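Local coordinates for protein glucanase (Klebsiella pneumoniae, PDB 5GY3) that probably hydrolyses internal beta-1,4-glucosidic bonds in cellulose, lichenin and cereal beta-glucans, as a family 8 endoglucanase, at residues Glu280-Pro285 against Gln300-Ala305; Thr2-Tyr7 against Leu37-Asn42; Lys8-Met13 against Ile287-Asp292; Ile154-Arg159 against Leu225-Pro230. All coordinates share one frame; numbering follows the deposited sequence.

Contact 1 of 4, residues Glu280-Pro285 against Gln300-Ala305; sequences EPQEAP and QLVWLA
Trp-303 has its CG anti to the backbone N (chi1 -177°), which swings the indole off helix 293-307 and against the preceding loop, so that Ala-284 and Pro-285 settle on the same face of it. The CA of Ala-284 makes a CH-pi contact almost straight above the six-membered ring of Trp-303, 3.7 Å from its centroid and 9° off the normal. Ala-284 CB bears on the ring as well, 3.9 Å from Trp-303 CZ2. Pro-285 covers the five-membered half: its CD lies 4.0 Å from that ring's centroid, and the same CD comes within 3.6 Å of Trp-303 CG. A small alanine suits this place because its CA can come so near the ring, and a compact, ring-closed proline because it turns CD to the indole. Two residues before Ala-284, Gln-282 puts CG between its backbone N and carbonyl carbon (chi1 57°), and the extended chain beyond carries the amide to Val-302, with Gln-282 NE2 3.4 Å from Val-302 CG1. The two side chains meet roughly at right angles. The polar end is not left to the valine, because NE2 donates to Ala-272 O in helix 268-278, whose Val-273 and Leu-276 also touch Val-302. The loop between helices 268-278 and 293-307 thus folds back on the second of them, in a family whose fold is an (alpha/alpha)6 barrel.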
loop_
_atom_site.group_PDB
_atom_site.type_symbol
_atom_site.label_atom_id
_atom_site.label_comp_id
_atom_site.label_asym_id
_atom_site.label_seq_id
_atom_site.Cartn_x
_atom_site.Cartn_y
_atom_site.Cartn_z
ATOM N N GLU A 280 -16.750 2.659 -12.518
ATOM C CA GLU A 280 -18.095 3.119 -12.211
ATOM C C GLU A 280 -18.030 4.484 -11.536
ATOM O O GLU A 280 -17.309 4.642 -10.544
ATOM C CB GLU A 280 -18.825 2.131 -11.313
ATOM C CG GLU A 280 -20.320 2.357 -11.298
ATOM C CD GLU A 280 -21.083 1.162 -10.786
ATOM O OE1 GLU A 280 -22.056 1.364 -10.027
ATOM O OE2 GLU A 280 -20.709 0.019 -11.142
ATOM N N PRO A 281 -18.764 5.480 -12.035
ATOM C CA PRO A 281 -18.733 6.810 -11.414
ATOM C C PRO A 281 -19.105 6.749 -9.939
ATOM O O PRO A 281 -20.075 6.093 -9.548
ATOM C CB PRO A 281 -19.769 7.602 -12.223
ATOM C CG PRO A 281 -19.842 6.892 -13.542
ATOM C CD PRO A 281 -19.650 5.438 -13.214
ATOM N N GLN A 282 -18.308 7.424 -9.115
ATOM C CA GLN A 282 -18.608 7.558 -7.697
ATOM C C GLN A 282 -18.277 8.982 -7.273
ATOM O O GLN A 282 -17.359 9.609 -7.810
ATOM C CB GLN A 282 -17.846 6.512 -6.832
ATOM C CG GLN A 282 -16.316 6.521 -6.966
ATOM C CD GLN A 282 -15.601 5.403 -6.181
ATOM O OE1 GLN A 282 -15.784 5.252 -4.967
ATOM N NE2 GLN A 282 -14.764 4.633 -6.879
ATOM N N GLU A 283 -19.059 9.501 -6.332
ATOM C CA GLU A 283 -18.846 10.849 -5.829
ATOM C C GLU A 283 -17.800 10.843 -4.720
ATOM O O GLU A 283 -17.367 9.789 -4.249
ATOM C CB GLU A 283 -20.158 11.445 -5.330
ATOM C CG GLU A 283 -20.954 12.148 -6.407
ATOM C CD GLU A 283 -21.838 13.244 -5.844
ATOM O OE1 GLU A 283 -22.682 13.782 -6.593
ATOM O OE2 GLU A 283 -21.705 13.577 -4.645
ATOM N N ALA A 284 -17.387 12.045 -4.321
ATOM C CA ALA A 284 -16.389 12.200 -3.274
ATOM C C ALA A 284 -16.795 11.399 -2.037
ATOM O O ALA A 284 -17.989 11.304 -1.727
ATOM C CB ALA A 284 -16.220 13.679 -2.916
ATOM N N PRO A 285 -15.847 10.798 -1.323
ATOM C CA PRO A 285 -16.220 9.887 -0.239
ATOM C C PRO A 285 -16.777 10.619 0.970
ATOM O O PRO A 285 -16.490 11.793 1.212
ATOM C CB PRO A 285 -14.900 9.191 0.105
ATOM C CG PRO A 285 -13.866 10.215 -0.227
ATOM C CD PRO A 285 -14.384 10.894 -1.474
ATOM N N GLN A 300 -10.724 7.293 0.745
ATOM C CA GLN A 300 -10.069 8.531 0.354
ATOM C C GLN A 300 -8.926 8.293 -0.619
ATOM O O GLN A 300 -8.651 9.158 -1.455
ATOM C CB GLN A 300 -9.555 9.258 1.583
ATOM C CG GLN A 300 -10.655 9.781 2.473
ATOM C CD GLN A 300 -10.094 10.255 3.776
ATOM O OE1 GLN A 300 -9.741 11.427 3.921
ATOM N NE2 GLN A 300 -9.977 9.345 4.731
ATOM N N LEU A 301 -8.236 7.154 -0.504
ATOM C CA LEU A 301 -7.179 6.831 -1.457
ATOM C C LEU A 301 -7.752 6.592 -2.847
ATOM O O LEU A 301 -7.135 6.963 -3.857
ATOM C CB LEU A 301 -6.409 5.606 -0.984
ATOM C CG LEU A 301 -5.597 5.762 0.296
ATOM C CD1 LEU A 301 -5.162 4.395 0.786
ATOM C CD2 LEU A 301 -4.391 6.671 0.053
ATOM N N VAL A 302 -8.935 5.973 -2.916
ATOM C CA VAL A 302 -9.603 5.786 -4.201
ATOM C C VAL A 302 -9.922 7.136 -4.829
ATOM O O VAL A 302 -9.695 7.352 -6.024
ATOM C CB VAL A 302 -10.864 4.914 -4.021
ATOM C CG1 VAL A 302 -11.771 5.018 -5.231
ATOM C CG2 VAL A 302 -10.453 3.471 -3.809
ATOM N N TRP A 303 -10.419 8.077 -4.024
ATOM C CA TRP A 303 -10.709 9.416 -4.524
ATOM C C TRP A 303 -9.444 10.108 -5.018
ATOM O O TRP A 303 -9.437 10.703 -6.105
ATOM C CB TRP A 303 -11.384 10.241 -3.429
ATOM C CG TRP A 303 -11.778 11.618 -3.875
ATOM C CD1 TRP A 303 -11.259 12.802 -3.435
ATOM C CD2 TRP A 303 -12.759 11.949 -4.865
ATOM N NE1 TRP A 303 -11.869 13.852 -4.082
ATOM C CE2 TRP A 303 -12.792 13.356 -4.964
ATOM C CE3 TRP A 303 -13.618 11.195 -5.672
ATOM C CZ2 TRP A 303 -13.651 14.023 -5.840
ATOM C CZ3 TRP A 303 -14.469 11.856 -6.539
ATOM C CH2 TRP A 303 -14.481 13.258 -6.614
ATOM N N LEU A 304 -8.355 10.013 -4.243
ATOM C CA LEU A 304 -7.073 10.575 -4.657
ATOM C C LEU A 304 -6.571 9.940 -5.946
ATOM O O LEU A 304 -6.051 10.632 -6.831
ATOM C CB LEU A 304 -6.047 10.380 -3.545
ATOM C CG LEU A 304 -4.685 11.015 -3.777
ATOM C CD1 LEU A 304 -4.844 12.486 -4.161
ATOM C CD2 LEU A 304 -3.870 10.877 -2.524
ATOM N N ALA A 305 -6.686 8.614 -6.057
ATOM C CA ALA A 305 -6.289 7.940 -7.287
ATOM C C ALA A 305 -7.057 8.487 -8.484
ATOM O O ALA A 305 -6.478 8.716 -9.553
ATOM C CB ALA A 305 -6.500 6.430 -7.145
#

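Contact 2 of 4, residues Thr2-Tyr7 against Leu37-Asn42; sequences TAWERY and LLAVAN
This is a buried helix-helix contact between the N-terminal helix 2-11 and helix 29-41, in which Trp-4 packs against Leu-38 and Ala-39 of the latter and Asn-42 just past its end. The axes of the short helical segments come within 10.8 Å, with N-to-C directions 140° apart, a separation that the broad indole spans. Its benzene half reaches the other helix: Trp-4 CZ3 lies 3.5 Å from Leu-38 CB, and Trp-4 CZ2 lies 3.7 Å from Ala-39 CB, the small alanine letting the ring come close. Asn-42 CB makes a CH-pi contact 3.8 Å from the centroid of the Trp-4 five-membered ring, and the amide, only 10° from the ring plane, has ND2 toward the rim of the same face. That amide is held from both ends. Asn-42 ND2 donates to Leu-38 O (2.8 Å), which takes the backbone N of Asn-42 from the opposite face of its plane, while Asn-42 OD1 accepts from a water (2.9 Å) that is itself bonded to Trp-4 N, and from Asp-1 N. Trp-4 NE1 is satisfied by Asp-44. Around this pair, helix 45-59 touches Trp-4 through Ala-47 and Ala-39 through Phe-48 and Leu-51, whereas helix 293-307 meets Leu-38 and Tyr-7 through Gln-300.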
loop_
_atom_site.group_PDB
_atom_site.type_symbol
_atom_site.label_atom_id
_atom_site.label_comp_id
_atom_site.label_asym_id
_atom_site.label_seq_id
_atom_site.Cartn_x
_atom_site.Cartn_y
_atom_site.Cartn_z
ATOM N N THR A 2 -14.537 17.574 4.016
ATOM C CA THR A 2 -15.166 17.052 5.222
ATOM C C THR A 2 -14.675 15.644 5.535
ATOM O O THR A 2 -14.428 15.328 6.701
ATOM C CB THR A 2 -16.691 17.081 5.096
ATOM O OG1 THR A 2 -17.129 18.430 4.898
ATOM C CG2 THR A 2 -17.337 16.548 6.364
ATOM N N ALA A 3 -14.508 14.793 4.515
ATOM C CA ALA A 3 -14.032 13.431 4.760
ATOM C C ALA A 3 -12.715 13.444 5.526
ATOM O O ALA A 3 -12.549 12.735 6.528
ATOM C CB ALA A 3 -13.884 12.670 3.438
ATOM N N TRP A 4 -11.779 14.292 5.093
ATOM C CA TRP A 4 -10.474 14.374 5.738
ATOM C C TRP A 4 -10.585 14.885 7.171
ATOM O O TRP A 4 -9.918 14.368 8.072
ATOM C CB TRP A 4 -9.552 15.269 4.897
ATOM C CG TRP A 4 -8.267 15.650 5.562
ATOM C CD1 TRP A 4 -7.880 16.908 5.931
ATOM C CD2 TRP A 4 -7.198 14.779 5.928
ATOM N NE1 TRP A 4 -6.637 16.873 6.514
ATOM C CE2 TRP A 4 -6.195 15.577 6.528
ATOM C CE3 TRP A 4 -6.990 13.397 5.824
ATOM C CZ2 TRP A 4 -5.004 15.044 7.011
ATOM C CZ3 TRP A 4 -5.807 12.873 6.304
ATOM C CH2 TRP A 4 -4.826 13.693 6.885
ATOM N N GLU A 5 -11.414 15.909 7.407
ATOM C CA GLU A 5 -11.610 16.377 8.778
ATOM C C GLU A 5 -12.192 15.278 9.660
ATOM O O GLU A 5 -11.745 15.078 10.797
ATOM C CB GLU A 5 -12.512 17.612 8.792
ATOM C CG GLU A 5 -11.870 18.835 8.169
ATOM C CD GLU A 5 -10.642 19.284 8.932
ATOM O OE1 GLU A 5 -10.656 19.214 10.182
ATOM O OE2 GLU A 5 -9.659 19.703 8.284
ATOM N N ARG A 6 -13.182 14.542 9.147
ATOM C CA ARG A 6 -13.763 13.454 9.929
ATOM C C ARG A 6 -12.741 12.349 10.180
ATOM O O ARG A 6 -12.726 11.735 11.251
ATOM C CB ARG A 6 -15.000 12.911 9.214
ATOM C CG ARG A 6 -15.801 11.926 10.025
ATOM C CD ARG A 6 -16.093 12.468 11.419
ATOM N NE ARG A 6 -16.886 11.533 12.217
ATOM C CZ ARG A 6 -17.103 11.666 13.523
ATOM N NH1 ARG A 6 -16.577 12.693 14.180
ATOM N NH2 ARG A 6 -17.837 10.769 14.173
ATOM N N TYR A 7 -11.867 12.098 9.205
ATOM C CA TYR A 7 -10.814 11.098 9.361
ATOM C C TYR A 7 -9.857 11.476 10.482
ATOM O O TYR A 7 -9.479 10.634 11.306
ATOM C CB TYR A 7 -10.077 10.967 8.032
ATOM C CG TYR A 7 -8.998 9.910 7.922
ATOM C CD1 TYR A 7 -9.324 8.567 7.733
ATOM C CD2 TYR A 7 -7.655 10.267 7.927
ATOM C CE1 TYR A 7 -8.334 7.604 7.588
ATOM C CE2 TYR A 7 -6.663 9.318 7.785
ATOM C CZ TYR A 7 -7.004 7.987 7.614
ATOM O OH TYR A 7 -6.007 7.049 7.458
ATOM N N LEU A 37 -0.034 11.115 2.768
ATOM C CA LEU A 37 -0.517 11.336 1.404
ATOM C C LEU A 37 -1.805 12.146 1.402
ATOM O O LEU A 37 -1.961 13.093 0.620
ATOM C CB LEU A 37 -0.753 9.997 0.695
ATOM C CG LEU A 37 0.456 9.225 0.180
ATOM C CD1 LEU A 37 0.034 7.803 -0.241
ATOM C CD2 LEU A 37 1.083 9.963 -0.996
ATOM N N LEU A 38 -2.753 11.766 2.259
ATOM C CA LEU A 38 -4.031 12.467 2.298
ATOM C C LEU A 38 -3.884 13.881 2.854
ATOM O O LEU A 38 -4.635 14.780 2.456
ATOM C CB LEU A 38 -5.046 11.653 3.109
ATOM C CG LEU A 38 -5.433 10.280 2.527
ATOM C CD1 LEU A 38 -6.353 9.534 3.474
ATOM C CD2 LEU A 38 -6.087 10.409 1.160
ATOM N N ALA A 39 -2.927 14.104 3.757
ATOM C CA ALA A 39 -2.696 15.464 4.241
ATOM C C ALA A 39 -2.211 16.372 3.115
ATOM O O ALA A 39 -2.656 17.519 3.005
ATOM C CB ALA A 39 -1.703 15.455 5.402
ATOM N N VAL A 40 -1.322 15.873 2.252
ATOM C CA VAL A 40 -0.902 16.661 1.089
ATOM C C VAL A 40 -2.094 16.940 0.185
ATOM O O VAL A 40 -2.311 18.075 -0.264
ATOM C CB VAL A 40 0.210 15.936 0.309
ATOM C CG1 VAL A 40 0.592 16.756 -0.925
ATOM C CG2 VAL A 40 1.412 15.672 1.191
ATOM N N ALA A 41 -2.885 15.898 -0.093
ATOM C CA ALA A 41 -4.022 16.029 -1.000
ATOM C C ALA A 41 -5.044 17.037 -0.494
ATOM O O ALA A 41 -5.726 17.691 -1.292
ATOM C CB ALA A 41 -4.677 14.667 -1.199
ATOM N N ASN A 42 -5.174 17.176 0.817
ATOM C CA ASN A 42 -6.121 18.121 1.387
ATOM C C ASN A 42 -5.466 19.452 1.725
ATOM O O ASN A 42 -6.112 20.316 2.318
ATOM C CB ASN A 42 -6.794 17.509 2.613
ATOM C CG ASN A 42 -7.835 16.474 2.228
ATOM O OD1 ASN A 42 -8.979 16.811 1.941
ATOM N ND2 ASN A 42 -7.430 15.210 2.186
HETATM O O HOH W 1 -11.445 15.208 2.150
#

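Contact 3 of 4, residues Lys8-Met13 against Ile287-Asp292; sequences KARFMM and IDDKDD
Arg-10 reaches from helix 2-11 to the backbone carbonyl of Asp-291 and gives Asp-291 O two hydrogen bonds, from Arg-10 NH1 at 2.9 Å and from Arg-10 NH2 at 2.7 Å. Both end nitrogens serve one acceptor, so neither bond is straight: the N-H...O angles are 134° and 140°. A bend at chi3 (42°) turns the guanidinium into position, and a long side chain with several donors suits a main-chain carbonyl at this distance. NH1 also makes a weak bond to a water, which in turn donates to Ile-287 O and to Asp-289 OD1 (3.0 Å). The carboxylate of Asp-289 has a second partner in Arg-6, one turn earlier on the same helix. The receiving loop is a type I beta turn from Asp-288 to Asp-291, closed by Asp-291 N donating to Asp-288 O (2.9 Å), and it leads directly into helix 293-307, the last helix of the chain, in what the family makes an (alpha/alpha)6 barrel. Asp-292 stands at the N-cap of that helix, where a short carboxylate can turn back to accept from a main-chain amide: its OD1 takes Ser-295 N, while Asp-291 OD1 takes Ser-295 OG. Phe-11 supplies the apolar side, its CZ 3.5 Å above the centre of the Arg-10 guanidinium and 3.7 Å from Asp-292 C. The ring also touches Tyr-293 and Ala-296 of the capped helix.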
loop_
_atom_site.group_PDB
_atom_site.type_symbol
_atom_site.label_atom_id
_atom_site.label_comp_id
_atom_site.label_asym_id
_atom_site.label_seq_id
_atom_site.Cartn_x
_atom_site.Cartn_y
_atom_site.Cartn_z
ATOM N N LYS A 8 -9.423 12.740 10.511
ATOM C CA LYS A 8 -8.532 13.178 11.581
ATOM C C LYS A 8 -9.228 13.104 12.930
ATOM O O LYS A 8 -8.608 12.738 13.934
ATOM C CB LYS A 8 -8.043 14.606 11.329
ATOM C CG LYS A 8 -7.095 14.766 10.154
ATOM C CD LYS A 8 -6.533 16.196 10.091
ATOM C CE LYS A 8 -7.645 17.221 9.914
ATOM N NZ LYS A 8 -7.116 18.612 9.805
ATOM N N ALA A 9 -10.512 13.461 12.971
ATOM C CA ALA A 9 -11.244 13.474 14.236
ATOM C C ALA A 9 -11.362 12.074 14.815
ATOM O O ALA A 9 -11.288 11.889 16.037
ATOM C CB ALA A 9 -12.634 14.076 14.035
ATOM N N ARG A 10 -11.530 11.075 13.955
ATOM C CA ARG A 10 -11.698 9.712 14.428
ATOM C C ARG A 10 -10.385 8.977 14.624
ATOM O O ARG A 10 -10.280 8.166 15.548
ATOM C CB ARG A 10 -12.592 8.939 13.461
ATOM C CG ARG A 10 -14.029 9.417 13.540
ATOM C CD ARG A 10 -14.985 8.407 12.972
ATOM N NE ARG A 10 -14.667 7.029 13.350
ATOM C CZ ARG A 10 -15.000 5.992 12.594
ATOM N NH1 ARG A 10 -15.637 6.208 11.453
ATOM N NH2 ARG A 10 -14.698 4.757 12.964
ATOM N N PHE A 11 -9.366 9.252 13.808
ATOM C CA PHE A 11 -8.192 8.396 13.777
ATOM C C PHE A 11 -6.862 9.084 14.050
ATOM O O PHE A 11 -5.866 8.384 14.249
ATOM C CB PHE A 11 -8.101 7.682 12.418
ATOM C CG PHE A 11 -9.358 6.977 12.033
ATOM C CD1 PHE A 11 -9.792 5.868 12.752
ATOM C CD2 PHE A 11 -10.132 7.434 10.979
ATOM C CE1 PHE A 11 -10.963 5.215 12.406
ATOM C CE2 PHE A 11 -11.300 6.784 10.628
ATOM C CZ PHE A 11 -11.713 5.663 11.346
ATOM N N MET A 12 -6.791 10.408 14.066
ATOM C CA MET A 12 -5.512 11.073 14.293
ATOM C C MET A 12 -5.433 11.609 15.721
ATOM O O MET A 12 -6.312 12.358 16.159
ATOM C CB MET A 12 -5.288 12.204 13.288
ATOM C CG MET A 12 -3.897 12.805 13.383
ATOM S SD MET A 12 -3.645 14.130 12.172
ATOM C CE MET A 12 -2.015 14.691 12.657
ATOM N N MET A 13 -4.379 11.220 16.438
ATOM C CA MET A 13 -4.109 11.689 17.790
ATOM C C MET A 13 -3.353 13.005 17.747
ATOM O O MET A 13 -2.677 13.317 16.761
ATOM C CB MET A 13 -3.287 10.657 18.566
ATOM C CG MET A 13 -4.019 9.376 18.952
ATOM S SD MET A 13 -5.573 9.645 19.830
ATOM C CE MET A 13 -6.762 9.310 18.539
ATOM N N ILE A 287 -17.097 9.707 5.203
ATOM C CA ILE A 287 -16.602 8.827 6.258
ATOM C C ILE A 287 -17.750 8.629 7.244
ATOM O O ILE A 287 -18.034 9.517 8.062
ATOM C CB ILE A 287 -15.360 9.414 6.943
ATOM C CG1 ILE A 287 -14.251 9.681 5.919
ATOM C CG2 ILE A 287 -14.857 8.521 8.038
ATOM C CD1 ILE A 287 -13.997 8.537 4.974
ATOM N N ASP A 288 -18.414 7.473 7.183
ATOM C CA ASP A 288 -19.490 7.212 8.127
ATOM C C ASP A 288 -18.939 6.526 9.386
ATOM O O ASP A 288 -17.814 6.008 9.418
ATOM C CB ASP A 288 -20.574 6.338 7.508
ATOM C CG ASP A 288 -20.055 4.994 7.098
ATOM O OD1 ASP A 288 -18.927 4.891 6.595
ATOM O OD2 ASP A 288 -20.826 4.045 7.222
ATOM N N ASP A 289 -19.760 6.518 10.444
ATOM C CA ASP A 289 -19.371 5.834 11.679
ATOM C C ASP A 289 -19.166 4.343 11.468
ATOM O O ASP A 289 -18.445 3.704 12.243
ATOM C CB ASP A 289 -20.425 6.071 12.766
ATOM C CG ASP A 289 -20.513 7.530 13.172
ATOM O OD1 ASP A 289 -19.461 8.212 13.169
ATOM O OD2 ASP A 289 -21.627 7.998 13.499
ATOM N N LYS A 290 -19.767 3.779 10.428
ATOM C CA LYS A 290 -19.565 2.378 10.099
ATOM C C LYS A 290 -18.227 2.116 9.396
ATOM O O LYS A 290 -17.841 0.955 9.243
ATOM C CB LYS A 290 -20.756 1.898 9.252
ATOM C CG LYS A 290 -20.744 0.452 8.873
ATOM C CD LYS A 290 -20.234 -0.368 10.011
ATOM C CE LYS A 290 -21.050 -1.564 10.134
ATOM N NZ LYS A 290 -20.868 -2.476 9.006
ATOM N N ASP A 291 -17.478 3.140 9.000
ATOM C CA ASP A 291 -16.134 2.911 8.475
ATOM C C ASP A 291 -15.141 2.719 9.613
ATOM O O ASP A 291 -15.092 3.532 10.542
ATOM C CB ASP A 291 -15.673 4.072 7.598
ATOM C CG ASP A 291 -16.363 4.103 6.265
ATOM O OD1 ASP A 291 -16.583 3.034 5.644
ATOM O OD2 ASP A 291 -16.685 5.226 5.812
ATOM N N ASP A 292 -14.329 1.663 9.528
ATOM C CA ASP A 292 -13.171 1.551 10.399
ATOM C C ASP A 292 -12.001 2.304 9.763
ATOM O O ASP A 292 -12.153 2.922 8.707
ATOM C CB ASP A 292 -12.841 0.080 10.697
ATOM C CG ASP A 292 -12.579 -0.771 9.442
ATOM O OD1 ASP A 292 -12.531 -0.259 8.303
ATOM O OD2 ASP A 292 -12.404 -1.996 9.617
HETATM O O HOH W 2 -17.429 8.986 11.054
#

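Contact 4 of 4, residues Ile154-Arg159 against Leu225-Pro230; sequences IFPAWR and LSWADP
Pro-156 lays its ring against Trp-227 and Ala-228, and each of its CB, CG and CD finds a partner. Pro-156 CB is 4.0 Å from Trp-227 CD1. Next comes Pro-156 CG, which lies over one face of the indole, toward the rim, 3.8 Å from Trp-227 CG and 27° off the normal of the five-membered ring, a CH-pi contact. Pro-156 CD then turns back to Ala-228 CB at 4.1 Å. The backbones are close here, with the CA atoms of Pro-156 and Ala-228 only 4.6 Å apart, and the small alanine suits this close approach. A proline fits at the start of helix 155-164, since the first turn does not need its missing N-H. The contact sets the beginning of that helix against the end of helix 220-228, buried in a fold that family 8 membership makes an (alpha/alpha)6 barrel, and the side chain of Pro-156 is about 11 Å from that of Asp-87, the predicted nucleophile. Beside the proline, Phe-155 meets Ala-228 CB with its own CB and runs alongside Leu-225, Phe-155 CE2 touching Leu-225 CD2 at 3.6 Å. Trp-227 sends NE1 to Asp-308 and leans its ring on Trp-94 of helix 86-103, which also touches Pro-156.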
loop_
_atom_site.group_PDB
_atom_site.type_symbol
_atom_site.label_atom_id
_atom_site.label_comp_id
_atom_site.label_asym_id
_atom_site.label_seq_id
_atom_site.Cartn_x
_atom_site.Cartn_y
_atom_site.Cartn_z
ATOM N N ILE A 154 4.020 -0.670 -5.204
ATOM C CA ILE A 154 3.217 0.574 -5.257
ATOM C C ILE A 154 3.645 1.319 -6.518
ATOM O O ILE A 154 4.422 2.279 -6.496
ATOM C CB ILE A 154 3.351 1.400 -3.981
ATOM C CG1 ILE A 154 3.027 0.505 -2.776
ATOM C CG2 ILE A 154 2.368 2.583 -4.033
ATOM C CD1 ILE A 154 3.071 1.210 -1.430
ATOM N N PHE A 155 3.086 0.884 -7.646
ATOM C CA PHE A 155 3.491 1.400 -8.951
ATOM C C PHE A 155 3.448 2.922 -9.071
ATOM O O PHE A 155 4.404 3.489 -9.623
ATOM C CB PHE A 155 2.628 0.748 -10.044
ATOM C CG PHE A 155 2.698 -0.749 -10.040
ATOM C CD1 PHE A 155 3.869 -1.400 -10.405
ATOM C CD2 PHE A 155 1.599 -1.501 -9.655
ATOM C CE1 PHE A 155 3.942 -2.797 -10.398
ATOM C CE2 PHE A 155 1.667 -2.897 -9.638
ATOM C CZ PHE A 155 2.836 -3.535 -10.021
ATOM N N PRO A 156 2.422 3.641 -8.595
ATOM C CA PRO A 156 2.450 5.102 -8.786
ATOM C C PRO A 156 3.537 5.790 -7.969
ATOM O O PRO A 156 4.077 6.822 -8.405
ATOM C CB PRO A 156 1.040 5.539 -8.359
ATOM C CG PRO A 156 0.596 4.469 -7.394
ATOM C CD PRO A 156 1.158 3.197 -7.971
ATOM N N ALA A 157 3.873 5.249 -6.798
ATOM C CA ALA A 157 4.997 5.773 -6.036
ATOM C C ALA A 157 6.310 5.541 -6.770
ATOM O O ALA A 157 7.154 6.439 -6.846
ATOM C CB ALA A 157 5.036 5.132 -4.657
ATOM N N TRP A 158 6.508 4.329 -7.306
ATOM C CA TRP A 158 7.755 4.025 -8.001
ATOM C C TRP A 158 7.956 4.943 -9.203
ATOM O O TRP A 158 9.082 5.369 -9.490
ATOM C CB TRP A 158 7.768 2.567 -8.442
ATOM C CG TRP A 158 7.763 1.592 -7.301
ATOM C CD1 TRP A 158 7.786 1.882 -5.965
ATOM C CD2 TRP A 158 7.731 0.165 -7.403
ATOM N NE1 TRP A 158 7.782 0.720 -5.231
ATOM C CE2 TRP A 158 7.741 -0.348 -6.092
ATOM C CE3 TRP A 158 7.701 -0.730 -8.485
ATOM C CZ2 TRP A 158 7.730 -1.720 -5.824
ATOM C CZ3 TRP A 158 7.681 -2.093 -8.223
ATOM C CH2 TRP A 158 7.698 -2.575 -6.903
ATOM N N ARG A 159 6.876 5.247 -9.926
ATOM C CA ARG A 159 6.996 6.154 -11.065
ATOM C C ARG A 159 7.406 7.545 -10.591
ATOM O O ARG A 159 8.280 8.179 -11.190
ATOM C CB ARG A 159 5.676 6.197 -11.850
ATOM C CG ARG A 159 5.683 7.130 -13.060
ATOM C CD ARG A 159 4.391 7.910 -13.183
ATOM N NE ARG A 159 3.791 8.158 -11.844
ATOM C CZ ARG A 159 3.825 9.317 -11.206
ATOM N NH1 ARG A 159 4.421 10.339 -11.783
ATOM N NH2 ARG A 159 3.251 9.429 -10.027
ATOM N N LEU A 225 -2.712 -0.152 -9.474
ATOM C CA LEU A 225 -2.681 -0.254 -10.931
ATOM C C LEU A 225 -3.482 0.864 -11.581
ATOM O O LEU A 225 -3.024 1.504 -12.535
ATOM C CB LEU A 225 -3.236 -1.607 -11.381
ATOM C CG LEU A 225 -2.372 -2.848 -11.166
ATOM C CD1 LEU A 225 -3.181 -4.101 -11.518
ATOM C CD2 LEU A 225 -1.084 -2.774 -11.994
ATOM N N SER A 226 -4.712 1.069 -11.115
ATOM C CA SER A 226 -5.537 2.121 -11.685
ATOM C C SER A 226 -4.964 3.504 -11.383
ATOM O O SER A 226 -5.093 4.420 -12.202
ATOM C CB SER A 226 -6.962 1.998 -11.157
ATOM O OG SER A 226 -7.763 2.978 -11.781
ATOM N N TRP A 227 -4.324 3.668 -10.222
ATOM C CA TRP A 227 -3.687 4.938 -9.881
ATOM C C TRP A 227 -2.586 5.274 -10.882
ATOM O O TRP A 227 -2.475 6.416 -11.355
ATOM C CB TRP A 227 -3.128 4.829 -8.459
ATOM C CG TRP A 227 -2.878 6.096 -7.716
ATOM C CD1 TRP A 227 -2.542 7.324 -8.233
ATOM C CD2 TRP A 227 -2.954 6.263 -6.297
ATOM N NE1 TRP A 227 -2.403 8.239 -7.210
ATOM C CE2 TRP A 227 -2.650 7.611 -6.015
ATOM C CE3 TRP A 227 -3.250 5.398 -5.231
ATOM C CZ2 TRP A 227 -2.635 8.116 -4.716
ATOM C CZ3 TRP A 227 -3.236 5.905 -3.945
ATOM C CH2 TRP A 227 -2.930 7.247 -3.696
ATOM N N ALA A 228 -1.771 4.279 -11.229
ATOM C CA ALA A 228 -0.674 4.504 -12.162
ATOM C C ALA A 228 -1.148 4.533 -13.612
ATOM O O ALA A 228 -0.671 5.362 -14.398
ATOM C CB ALA A 228 0.392 3.428 -11.971
ATOM N N ASP A 229 -2.082 3.641 -13.992
ATOM C CA ASP A 229 -2.497 3.521 -15.390
ATOM C C ASP A 229 -3.805 2.750 -15.504
ATOM O O ASP A 229 -3.802 1.509 -15.537
ATOM C CB ASP A 229 -1.408 2.847 -16.241
ATOM C CG ASP A 229 -1.819 2.681 -17.715
ATOM O OD1 ASP A 229 -2.828 3.284 -18.150
ATOM O OD2 ASP A 229 -1.112 1.964 -18.456
ATOM N N PRO A 230 -4.939 3.452 -15.598
ATOM C CA PRO A 230 -6.231 2.761 -15.710
ATOM C C PRO A 230 -6.367 1.933 -16.965
ATOM O O PRO A 230 -7.285 1.101 -17.035
ATOM C CB PRO A 230 -7.250 3.909 -15.693
ATOM C CG PRO A 230 -6.535 5.043 -15.080
ATOM C CD PRO A 230 -5.107 4.910 -15.483
#

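In the fold
Starting at the N terminus, helix 2-11 enters two contacts. Its first turns close a loop of about 30 residues onto helix 29-41 in contact 2, and its end meets residues 287-292, so contact 3 brings nearly the whole chain together and crosses contact 2. Contact 4 lies within the span of contact 3, joining helix 155-164 to helix 220-228. Contact 1 closes last, folding the connection after helix 268-278 onto helix 293-307, and crosses contact 3 because 287-292 falls between its segments. Direct touches link the set: Pro-285 of contact 1 and Ile-287 of contact 3 both meet Ala-3, while Leu-304 and Ala-305 rest on Trp-227 of contact 4.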